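Local coordinates for protein KLLA0E08119p (Kluyveromyces lactis, PDB 3VA7) that probably carboxylates urea with ATP and bicarbonate through its biotin cofactor, this chain being the urea carboxylase part of a longer enzyme that probably also hydrolyses allophanate, at residues Tyr863-Thr877 with Tyr911-Val923. Numbering follows the deposited sequence.
Sequences YRINRLIHQVERHQT and YESEIQFDKNWNV
Tyr863 lies flat over the indole of Trp921 as an offset stack, its ring and the five-membered ring only 4° from parallel with centroids 4.4 Å apart. CG stands anti to the backbone N (chi1 -170°), which lays the tyrosine ring along the indole. Tyr863 CB sits over the same indole face, a CH-pi contact 3.6 Å from the centroid of the Trp921 six-membered ring. The edge of Tyr863 meets the face of Phe917 in a T-shaped pair, completing a three-ring aromatic cluster. The contact belongs to the C and D subdomains of the carboxyltransferase domain: helix 859-875, packed on strands 847-852 and 880-885, is flanked by the connection from helix 901-912 to strand 922-934. Trp921 stacks in addition on His1109, and its NE1 is hydrogen-bonded to Asn860.

The next residue, Arg864, reaches Glu912 side-on with its extended chain. Arg864 NE and NH2 both donate to Glu912 OE2 in one salt bridge, 2.5 Å from Arg864 NH2 to Glu912 OE2; the oxygen lies in the guanidinium plane, but NH2 meets it 43° out of the carboxylate plane. Tyr852 takes the other oxygen, OE1, so both ends of this carboxylate are engaged. Ile915 places CG2 over one guanidinium face, while its CD1 packs 3.8 Å from Leu868 CB.

Toward the C-terminal end of the helix, the His875 ring stacks face to face on Tyr911, with centroids 4.1 Å apart. The imidazole is held at its edge too: NE2 donates to the syn lone pair of Glu914 OE1, which also forms a long salt bridge with Arg874. At the far end of the tyrosine, Tyr911 OH and Thr877 OG1 share a hydrogen bond of 2.6 Å.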
ATOM      1  N   TYR A 863     -15.740 -29.302   4.784  1.00 30.12           N
ATOM      2  CA  TYR A 863     -16.225 -29.582   3.450  1.00 29.18           C
ATOM      3  C   TYR A 863     -17.707 -29.187   3.356  1.00 28.82           C
ATOM      4  O   TYR A 863     -18.157 -28.628   2.336  1.00 29.20           O
ATOM      5  CB  TYR A 863     -15.995 -31.010   3.032  1.00 28.99           C
ATOM      6  CG  TYR A 863     -16.285 -31.160   1.573  1.00 29.69           C
ATOM      7  CD1 TYR A 863     -15.593 -30.403   0.630  1.00 26.73           C
ATOM      8  CD2 TYR A 863     -17.315 -32.011   1.130  1.00 30.92           C
ATOM      9  CE1 TYR A 863     -15.890 -30.515  -0.718  1.00 29.49           C
ATOM     10  CE2 TYR A 863     -17.617 -32.144  -0.236  1.00 26.97           C
ATOM     11  CZ  TYR A 863     -16.910 -31.397  -1.140  1.00 31.05           C
ATOM     12  OH  TYR A 863     -17.212 -31.519  -2.493  1.00 36.14           O
ATOM     13  N   ARG A 864     -18.414 -29.369   4.460  1.00 27.45           N
ATOM     14  CA  ARG A 864     -19.826 -29.101   4.512  1.00 27.62           C
ATOM     15  C   ARG A 864     -20.131 -27.624   4.296  1.00 27.92           C
ATOM     16  O   ARG A 864     -21.134 -27.272   3.610  1.00 26.45           O
ATOM     17  CB  ARG A 864     -20.419 -29.604   5.836  1.00 28.16           C
ATOM     18  CG  ARG A 864     -21.866 -29.230   6.066  1.00 27.87           C
ATOM     19  CD  ARG A 864     -22.439 -30.113   7.130  1.00 29.03           C
ATOM     20  NE  ARG A 864     -23.885 -30.104   7.006  1.00 30.08           N
ATOM     21  CZ  ARG A 864     -24.645 -31.065   6.447  1.00 30.48           C
ATOM     22  NH1 ARG A 864     -24.131 -32.212   5.981  1.00 25.50           N
ATOM     23  NH2 ARG A 864     -25.960 -30.856   6.356  1.00 26.95           N
ATOM     24  N   ILE A 865     -19.274 -26.767   4.873  1.00 27.99           N
ATOM     25  CA  ILE A 865     -19.436 -25.312   4.724  1.00 27.35           C
ATOM     26  C   ILE A 865     -19.234 -25.017   3.253  1.00 28.81           C
ATOM     27  O   ILE A 865     -19.931 -24.179   2.636  1.00 29.24           O
ATOM     28  CB  ILE A 865     -18.394 -24.549   5.553  1.00 27.86           C
ATOM     29  CG1 ILE A 865     -18.637 -24.803   7.056  1.00 25.65           C
ATOM     30  CG2 ILE A 865     -18.298 -23.043   5.142  1.00 21.26           C
ATOM     31  CD1 ILE A 865     -17.405 -24.466   7.856  1.00 27.76           C
ATOM     32  N   ASN A 866     -18.301 -25.742   2.658  1.00 28.73           N
ATOM     33  CA  ASN A 866     -18.081 -25.513   1.273  1.00 29.60           C
ATOM     34  C   ASN A 866     -19.377 -25.886   0.480  1.00 30.22           C
ATOM     35  O   ASN A 866     -19.731 -25.223  -0.513  1.00 31.18           O
ATOM     36  CB  ASN A 866     -16.846 -26.253   0.837  1.00 29.02           C
ATOM     37  CG  ASN A 866     -16.917 -26.648  -0.556  1.00 31.22           C
ATOM     38  OD1 ASN A 866     -16.335 -26.033  -1.446  1.00 29.48           O
ATOM     39  ND2 ASN A 866     -17.664 -27.705  -0.790  1.00 33.53           N
ATOM     40  N   ARG A 867     -20.115 -26.882   0.963  1.00 29.21           N
ATOM     41  CA  ARG A 867     -21.283 -27.413   0.238  1.00 29.05           C
ATOM     42  C   ARG A 867     -22.495 -26.459   0.468  1.00 30.05           C
ATOM     43  O   ARG A 867     -23.228 -26.167  -0.460  1.00 31.01           O
ATOM     44  CB  ARG A 867     -21.592 -28.878   0.669  1.00 27.89           C
ATOM     45  CG  ARG A 867     -20.851 -30.027  -0.022  1.00 25.09           C
ATOM     46  CD  ARG A 867     -19.800 -29.575  -1.088  1.00 31.42           C
ATOM     47  NE  ARG A 867     -20.263 -29.623  -2.468  1.00 30.82           N
ATOM     48  CZ  ARG A 867     -19.730 -28.976  -3.506  1.00 36.38           C
ATOM     49  NH1 ARG A 867     -18.670 -28.160  -3.380  1.00 36.96           N
ATOM     50  NH2 ARG A 867     -20.292 -29.134  -4.721  1.00 37.86           N
ATOM     51  N   LEU A 868     -22.697 -25.981   1.699  1.00 29.56           N
ATOM     52  CA  LEU A 868     -23.682 -24.933   1.965  1.00 28.62           C
ATOM     53  C   LEU A 868     -23.505 -23.751   1.006  1.00 28.63           C
ATOM     54  O   LEU A 868     -24.466 -23.324   0.394  1.00 29.70           O
ATOM     55  CB  LEU A 868     -23.648 -24.468   3.440  1.00 27.57           C
ATOM     56  CG  LEU A 868     -24.721 -23.433   3.760  1.00 27.14           C
ATOM     57  CD1 LEU A 868     -26.081 -24.035   3.444  1.00 30.41           C
ATOM     58  CD2 LEU A 868     -24.753 -22.978   5.235  1.00 24.38           C
ATOM     59  N   ILE A 869     -22.274 -23.263   0.844  1.00 27.71           N
ATOM     60  CA  ILE A 869     -21.998 -22.134  -0.000  1.00 26.18           C
ATOM     61  C   ILE A 869     -22.422 -22.516  -1.383  1.00 27.71           C
ATOM     62  O   ILE A 869     -22.993 -21.700  -2.107  1.00 28.00           O
ATOM     63  CB  ILE A 869     -20.473 -21.732   0.023  1.00 25.60           C
ATOM     64  CG1 ILE A 869     -20.088 -21.062   1.372  1.00 23.37           C
ATOM     65  CG2 ILE A 869     -20.111 -20.859  -1.170  1.00 20.97           C
ATOM     66  CD1 ILE A 869     -18.618 -20.963   1.625  1.00 18.50           C
ATOM     67  N   HIS A 870     -22.144 -23.759  -1.751  1.00 28.96           N
ATOM     68  CA  HIS A 870     -22.457 -24.238  -3.081  1.00 31.35           C
ATOM     69  C   HIS A 870     -23.984 -24.285  -3.297  1.00 31.96           C
ATOM     70  O   HIS A 870     -24.461 -23.960  -4.368  1.00 34.06           O
ATOM     71  CB  HIS A 870     -21.789 -25.585  -3.321  1.00 31.15           C
ATOM     72  CG  HIS A 870     -22.284 -26.303  -4.529  1.00 36.40           C
ATOM     73  ND1 HIS A 870     -21.833 -26.020  -5.805  1.00 42.12           N
ATOM     74  CD2 HIS A 870     -23.189 -27.311  -4.663  1.00 40.13           C
ATOM     75  CE1 HIS A 870     -22.436 -26.820  -6.672  1.00 43.14           C
ATOM     76  NE2 HIS A 870     -23.259 -27.618  -6.002  1.00 43.55           N
ATOM     77  N   GLN A 871     -24.747 -24.632  -2.274  1.00 31.45           N
ATOM     78  CA  GLN A 871     -26.165 -24.665  -2.363  1.00 31.34           C
ATOM     79  C   GLN A 871     -26.792 -23.302  -2.536  1.00 31.86           C
ATOM     80  O   GLN A 871     -27.864 -23.184  -3.167  1.00 33.44           O
ATOM     81  CB  GLN A 871     -26.749 -25.287  -1.103  1.00 31.94           C
ATOM     82  CG  GLN A 871     -26.760 -26.790  -1.091  1.00 31.62           C
ATOM     83  CD  GLN A 871     -27.309 -27.380  -2.385  1.00 35.80           C
ATOM     84  OE1 GLN A 871     -26.909 -28.474  -2.759  1.00 36.03           O
ATOM     85  NE2 GLN A 871     -28.197 -26.643  -3.096  1.00 33.58           N
ATOM     86  N   VAL A 872     -26.183 -22.277  -1.955  1.00 30.58           N
ATOM     87  CA  VAL A 872     -26.653 -20.930  -2.172  1.00 29.18           C
ATOM     88  C   VAL A 872     -26.325 -20.504  -3.610  1.00 30.74           C
ATOM     89  O   VAL A 872     -27.102 -19.787  -4.235  1.00 32.31           O
ATOM     90  CB  VAL A 872     -26.087 -19.969  -1.108  1.00 28.41           C
ATOM     91  CG1 VAL A 872     -26.450 -18.521  -1.373  1.00 23.03           C
ATOM     92  CG2 VAL A 872     -26.563 -20.378   0.281  1.00 27.11           C
ATOM     93  N   GLU A 873     -25.214 -20.945  -4.179  1.00 31.21           N
ATOM     94  CA  GLU A 873     -24.905 -20.503  -5.539  1.00 32.78           C
ATOM     95  C   GLU A 873     -25.855 -21.124  -6.543  1.00 32.50           C
ATOM     96  O   GLU A 873     -26.240 -20.507  -7.536  1.00 33.93           O
ATOM     97  CB  GLU A 873     -23.450 -20.784  -5.937  1.00 33.67           C
ATOM     98  CG  GLU A 873     -22.391 -19.860  -5.261  1.00 40.65           C
ATOM     99  CD  GLU A 873     -20.958 -20.379  -5.505  1.00 52.62           C
ATOM    100  OE1 GLU A 873     -20.511 -21.346  -4.799  1.00 57.38           O
ATOM    101  OE2 GLU A 873     -20.268 -19.831  -6.408  1.00 56.31           O
ATOM    102  N   ARG A 874     -26.212 -22.365  -6.271  1.00 32.36           N
ATOM    103  CA  ARG A 874     -27.077 -23.165  -7.076  1.00 31.35           C
ATOM    104  C   ARG A 874     -28.499 -22.581  -7.091  1.00 31.48           C
ATOM    105  O   ARG A 874     -29.130 -22.534  -8.132  1.00 31.17           O
ATOM    106  CB  ARG A 874     -27.114 -24.510  -6.422  1.00 31.23           C
ATOM    107  CG  ARG A 874     -27.327 -25.706  -7.339  1.00 31.90           C
ATOM    108  CD  ARG A 874     -27.524 -26.937  -6.457  1.00 30.80           C
ATOM    109  NE  ARG A 874     -28.472 -27.814  -7.089  1.00 35.93           N
ATOM    110  CZ  ARG A 874     -29.618 -28.233  -6.551  1.00 38.66           C
ATOM    111  NH1 ARG A 874     -30.018 -27.912  -5.293  1.00 34.26           N
ATOM    112  NH2 ARG A 874     -30.358 -29.031  -7.298  1.00 39.23           N
ATOM    113  N   HIS A 875     -29.013 -22.150  -5.945  1.00 30.61           N
ATOM    114  CA  HIS A 875     -30.312 -21.511  -5.933  1.00 30.50           C
ATOM    115  C   HIS A 875     -30.212 -20.077  -6.365  1.00 31.19           C
ATOM    116  O   HIS A 875     -31.222 -19.424  -6.526  1.00 31.72           O
ATOM    117  CB  HIS A 875     -30.912 -21.538  -4.546  1.00 30.21           C
ATOM    118  CG  HIS A 875     -31.308 -22.904  -4.131  1.00 29.48           C
ATOM    119  ND1 HIS A 875     -32.604 -23.367  -4.241  1.00 27.64           N
ATOM    120  CD2 HIS A 875     -30.572 -23.928  -3.655  1.00 26.76           C
ATOM    121  CE1 HIS A 875     -32.641 -24.618  -3.826  1.00 29.15           C
ATOM    122  NE2 HIS A 875     -31.431 -24.975  -3.441  1.00 26.08           N
ATOM    123  N   GLN A 876     -28.996 -19.561  -6.505  1.00 31.79           N
ATOM    124  CA  GLN A 876     -28.814 -18.186  -6.944  1.00 32.14           C
ATOM    125  C   GLN A 876     -29.637 -17.251  -6.035  1.00 31.30           C
ATOM    126  O   GLN A 876     -30.149 -16.255  -6.481  1.00 30.95           O
ATOM    127  CB  GLN A 876     -29.235 -18.017  -8.423  1.00 33.15           C
ATOM    128  CG  GLN A 876     -28.571 -18.944  -9.443  1.00 37.83           C
ATOM    129  CD  GLN A 876     -29.237 -18.867 -10.871  1.00 47.35           C
ATOM    130  OE1 GLN A 876     -30.482 -19.084 -11.062  1.00 50.05           O
ATOM    131  NE2 GLN A 876     -28.404 -18.560 -11.869  1.00 46.06           N
ATOM    132  N   THR A 877     -29.718 -17.558  -4.750  1.00 30.25           N
ATOM    133  CA  THR A 877     -30.569 -16.812  -3.887  1.00 29.86           C
ATOM    134  C   THR A 877     -30.418 -15.330  -4.029  1.00 29.97           C
ATOM    135  O   THR A 877     -29.328 -14.850  -3.910  1.00 31.75           O
ATOM    136  CB  THR A 877     -30.271 -17.109  -2.397  1.00 30.59           C
ATOM    137  OG1 THR A 877     -30.176 -18.519  -2.173  1.00 26.88           O
ATOM    138  CG2 THR A 877     -31.379 -16.457  -1.489  1.00 30.00           C
ATOM    139  N   TYR A 911     -32.034 -25.156   2.463  1.00 33.18           N
ATOM    140  CA  TYR A 911     -30.901 -25.596   1.635  1.00 33.95           C
ATOM    141  C   TYR A 911     -30.031 -26.565   2.464  1.00 35.10           C
ATOM    142  O   TYR A 911     -29.304 -27.403   1.895  1.00 34.84           O
ATOM    143  CB  TYR A 911     -29.995 -24.447   1.202  1.00 34.07           C
ATOM    144  CG  TYR A 911     -30.623 -23.280   0.471  1.00 34.15           C
ATOM    145  CD1 TYR A 911     -30.044 -22.013   0.575  1.00 31.25           C
ATOM    146  CD2 TYR A 911     -31.766 -23.438  -0.343  1.00 31.63           C
ATOM    147  CE1 TYR A 911     -30.555 -20.970  -0.060  1.00 30.76           C
ATOM    148  CE2 TYR A 911     -32.300 -22.375  -0.986  1.00 31.93           C
ATOM    149  CZ  TYR A 911     -31.693 -21.124  -0.840  1.00 32.49           C
ATOM    150  OH  TYR A 911     -32.218 -20.009  -1.445  1.00 30.76           O
ATOM    151  N   GLU A 912     -30.086 -26.441   3.799  1.00 34.89           N
ATOM    152  CA  GLU A 912     -29.239 -27.284   4.630  1.00 35.07           C
ATOM    153  C   GLU A 912     -29.524 -28.750   4.414  1.00 34.75           C
ATOM    154  O   GLU A 912     -28.594 -29.552   4.484  1.00 35.68           O
ATOM    155  CB  GLU A 912     -29.378 -26.959   6.111  1.00 35.65           C
ATOM    156  CG  GLU A 912     -28.568 -27.879   7.039  1.00 37.25           C
ATOM    157  CD  GLU A 912     -27.057 -27.654   7.001  1.00 37.01           C
ATOM    158  OE1 GLU A 912     -26.605 -26.574   6.646  1.00 37.63           O
ATOM    159  OE2 GLU A 912     -26.305 -28.568   7.362  1.00 40.79           O
ATOM    160  N   SER A 913     -30.789 -29.108   4.145  1.00 33.39           N
ATOM    161  CA  SER A 913     -31.163 -30.524   3.926  1.00 31.09           C
ATOM    162  C   SER A 913     -30.816 -30.992   2.519  1.00 30.70           C
ATOM    163  O   SER A 913     -30.952 -32.177   2.214  1.00 30.35           O
ATOM    164  CB  SER A 913     -32.633 -30.753   4.213  1.00 30.76           C
ATOM    165  OG  SER A 913     -33.459 -30.101   3.235  1.00 32.23           O
ATOM    166  N   GLU A 914     -30.367 -30.078   1.656  1.00 29.54           N
ATOM    167  CA  GLU A 914     -30.033 -30.453   0.315  1.00 30.01           C
ATOM    168  C   GLU A 914     -28.580 -30.824   0.168  1.00 31.39           C
ATOM    169  O   GLU A 914     -28.162 -31.300  -0.887  1.00 32.10           O
ATOM    170  CB  GLU A 914     -30.401 -29.333  -0.675  1.00 30.07           C
ATOM    171  CG  GLU A 914     -31.907 -29.097  -0.775  1.00 29.43           C
ATOM    172  CD  GLU A 914     -32.324 -27.763  -1.426  1.00 34.91           C
ATOM    173  OE1 GLU A 914     -31.576 -27.247  -2.326  1.00 31.60           O
ATOM    174  OE2 GLU A 914     -33.445 -27.262  -1.033  1.00 36.98           O
ATOM    175  N   ILE A 915     -27.782 -30.582   1.198  1.00 32.81           N
ATOM    176  CA  ILE A 915     -26.357 -30.877   1.122  1.00 33.87           C
ATOM    177  C   ILE A 915     -26.194 -32.410   1.114  1.00 35.41           C
ATOM    178  O   ILE A 915     -26.649 -33.076   2.041  1.00 33.99           O
ATOM    179  CB  ILE A 915     -25.621 -30.210   2.339  1.00 33.98           C
ATOM    180  CG1 ILE A 915     -25.599 -28.676   2.167  1.00 33.00           C
ATOM    181  CG2 ILE A 915     -24.218 -30.853   2.596  1.00 30.28           C
ATOM    182  CD1 ILE A 915     -25.435 -27.863   3.474  1.00 30.31           C
ATOM    183  N   GLN A 916     -25.589 -32.965   0.066  1.00 37.60           N
ATOM    184  CA  GLN A 916     -25.327 -34.426   0.051  1.00 40.65           C
ATOM    185  C   GLN A 916     -23.849 -34.643  -0.214  1.00 40.23           C
ATOM    186  O   GLN A 916     -23.299 -34.140  -1.224  1.00 39.06           O
ATOM    187  CB  GLN A 916     -26.127 -35.269  -1.024  1.00 40.90           C
ATOM    188  CG  GLN A 916     -27.481 -34.746  -1.568  1.00 47.45           C
ATOM    189  CD  GLN A 916     -28.792 -35.142  -0.736  1.00 54.32           C
ATOM    190  OE1 GLN A 916     -28.776 -35.227   0.506  1.00 56.59           O
ATOM    191  NE2 GLN A 916     -29.922 -35.321  -1.451  1.00 52.33           N
ATOM    192  N   PHE A 917     -23.211 -35.434   0.642  1.00 40.17           N
ATOM    193  CA  PHE A 917     -21.831 -35.872   0.327  1.00 40.87           C
ATOM    194  C   PHE A 917     -21.452 -37.043   1.214  1.00 41.46           C
ATOM    195  O   PHE A 917     -22.119 -37.318   2.220  1.00 41.53           O
ATOM    196  CB  PHE A 917     -20.786 -34.709   0.403  1.00 39.82           C
ATOM    197  CG  PHE A 917     -20.516 -34.252   1.788  1.00 39.80           C
ATOM    198  CD1 PHE A 917     -19.446 -34.776   2.520  1.00 41.31           C
ATOM    199  CD2 PHE A 917     -21.365 -33.365   2.421  1.00 37.41           C
ATOM    200  CE1 PHE A 917     -19.233 -34.378   3.844  1.00 39.59           C
ATOM    201  CE2 PHE A 917     -21.124 -32.973   3.728  1.00 35.95           C
ATOM    202  CZ  PHE A 917     -20.070 -33.481   4.425  1.00 35.21           C
ATOM    203  N   ASP A 918     -20.401 -37.749   0.830  1.00 43.17           N
ATOM    204  CA  ASP A 918     -19.935 -38.873   1.660  1.00 45.34           C
ATOM    205  C   ASP A 918     -18.518 -38.619   2.199  1.00 45.34           C
ATOM    206  O   ASP A 918     -17.758 -37.761   1.688  1.00 45.00           O
ATOM    207  CB  ASP A 918     -19.995 -40.215   0.895  1.00 45.38           C
ATOM    208  CG  ASP A 918     -19.055 -40.253  -0.309  1.00 47.21           C
ATOM    209  OD1 ASP A 918     -19.127 -41.206  -1.082  1.00 51.57           O
ATOM    210  OD2 ASP A 918     -18.244 -39.333  -0.527  1.00 52.54           O
ATOM    211  N   LYS A 919     -18.176 -39.407   3.212  1.00 46.06           N
ATOM    212  CA  LYS A 919     -16.881 -39.332   3.878  1.00 46.35           C
ATOM    213  C   LYS A 919     -15.707 -39.325   2.862  1.00 45.39           C
ATOM    214  O   LYS A 919     -14.635 -38.819   3.175  1.00 46.25           O
ATOM    215  CB  LYS A 919     -16.773 -40.394   5.002  1.00 46.62           C
ATOM    216  CG  LYS A 919     -16.446 -41.809   4.553  1.00 50.56           C
ATOM    217  CD  LYS A 919     -16.895 -42.887   5.555  1.00 56.82           C
ATOM    218  CE  LYS A 919     -17.061 -44.287   4.868  1.00 61.22           C
ATOM    219  NZ  LYS A 919     -15.916 -44.683   3.932  1.00 63.21           N
ATOM    220  N   ASN A 920     -15.940 -39.769   1.628  1.00 44.03           N
ATOM    221  CA  ASN A 920     -14.846 -39.864   0.640  1.00 42.69           C
ATOM    222  C   ASN A 920     -14.554 -38.679  -0.246  1.00 41.35           C
ATOM    223  O   ASN A 920     -13.934 -38.857  -1.314  1.00 41.65           O
ATOM    224  CB  ASN A 920     -14.992 -41.112  -0.251  1.00 43.22           C
ATOM    225  CG  ASN A 920     -15.102 -42.411   0.559  1.00 43.92           C
ATOM    226  OD1 ASN A 920     -15.138 -42.404   1.802  1.00 46.15           O
ATOM    227  ND2 ASN A 920     -15.200 -43.515  -0.146  1.00 42.48           N
ATOM    228  N   TRP A 921     -14.955 -37.480   0.185  1.00 39.82           N
ATOM    229  CA  TRP A 921     -14.840 -36.272  -0.652  1.00 37.58           C
ATOM    230  C   TRP A 921     -13.391 -35.891  -1.026  1.00 38.01           C
ATOM    231  O   TRP A 921     -12.444 -36.304  -0.353  1.00 38.56           O
ATOM    232  CB  TRP A 921     -15.550 -35.107   0.021  1.00 35.93           C
ATOM    233  CG  TRP A 921     -15.106 -34.802   1.444  1.00 33.23           C
ATOM    234  CD1 TRP A 921     -15.652 -35.300   2.615  1.00 28.68           C
ATOM    235  CD2 TRP A 921     -14.069 -33.891   1.849  1.00 27.36           C
ATOM    236  NE1 TRP A 921     -15.004 -34.767   3.701  1.00 24.99           N
ATOM    237  CE2 TRP A 921     -14.030 -33.904   3.266  1.00 25.27           C
ATOM    238  CE3 TRP A 921     -13.156 -33.094   1.153  1.00 27.74           C
ATOM    239  CZ2 TRP A 921     -13.110 -33.151   4.001  1.00 24.73           C
ATOM    240  CZ3 TRP A 921     -12.233 -32.327   1.884  1.00 25.68           C
ATOM    241  CH2 TRP A 921     -12.234 -32.358   3.299  1.00 26.19           C
ATOM    242  N   ASN A 922     -13.218 -35.122  -2.094  1.00 37.88           N
ATOM    243  CA  ASN A 922     -11.933 -34.499  -2.368  1.00 38.57           C
ATOM    244  C   ASN A 922     -12.035 -33.038  -2.799  1.00 38.65           C
ATOM    245  O   ASN A 922     -13.101 -32.580  -3.127  1.00 39.14           O
ATOM    246  CB  ASN A 922     -11.120 -35.305  -3.369  1.00 39.60           C
ATOM    247  CG  ASN A 922     -11.868 -35.583  -4.646  1.00 40.02           C
ATOM    248  OD1 ASN A 922     -12.512 -36.618  -4.753  1.00 40.95           O
ATOM    249  ND2 ASN A 922     -11.797 -34.669  -5.618  1.00 41.82           N
ATOM    250  N   VAL A 923     -10.927 -32.298  -2.743  1.00 38.72           N
ATOM    251  CA  VAL A 923     -10.890 -30.863  -3.094  1.00 38.25           C
ATOM    252  C   VAL A 923      -9.545 -30.541  -3.706  1.00 37.69           C
ATOM    253  O   VAL A 923      -8.551 -31.159  -3.380  1.00 38.01           O
ATOM    254  CB  VAL A 923     -11.040 -29.924  -1.850  1.00 38.36           C
ATOM    255  CG1 VAL A 923     -12.412 -29.726  -1.488  1.00 37.44           C
ATOM    256  CG2 VAL A 923     -10.290 -30.469  -0.656  1.00 38.82           C
TER
HETATM  257  O   HOH W   1     -25.108 -34.826   3.951  1.00 36.54           O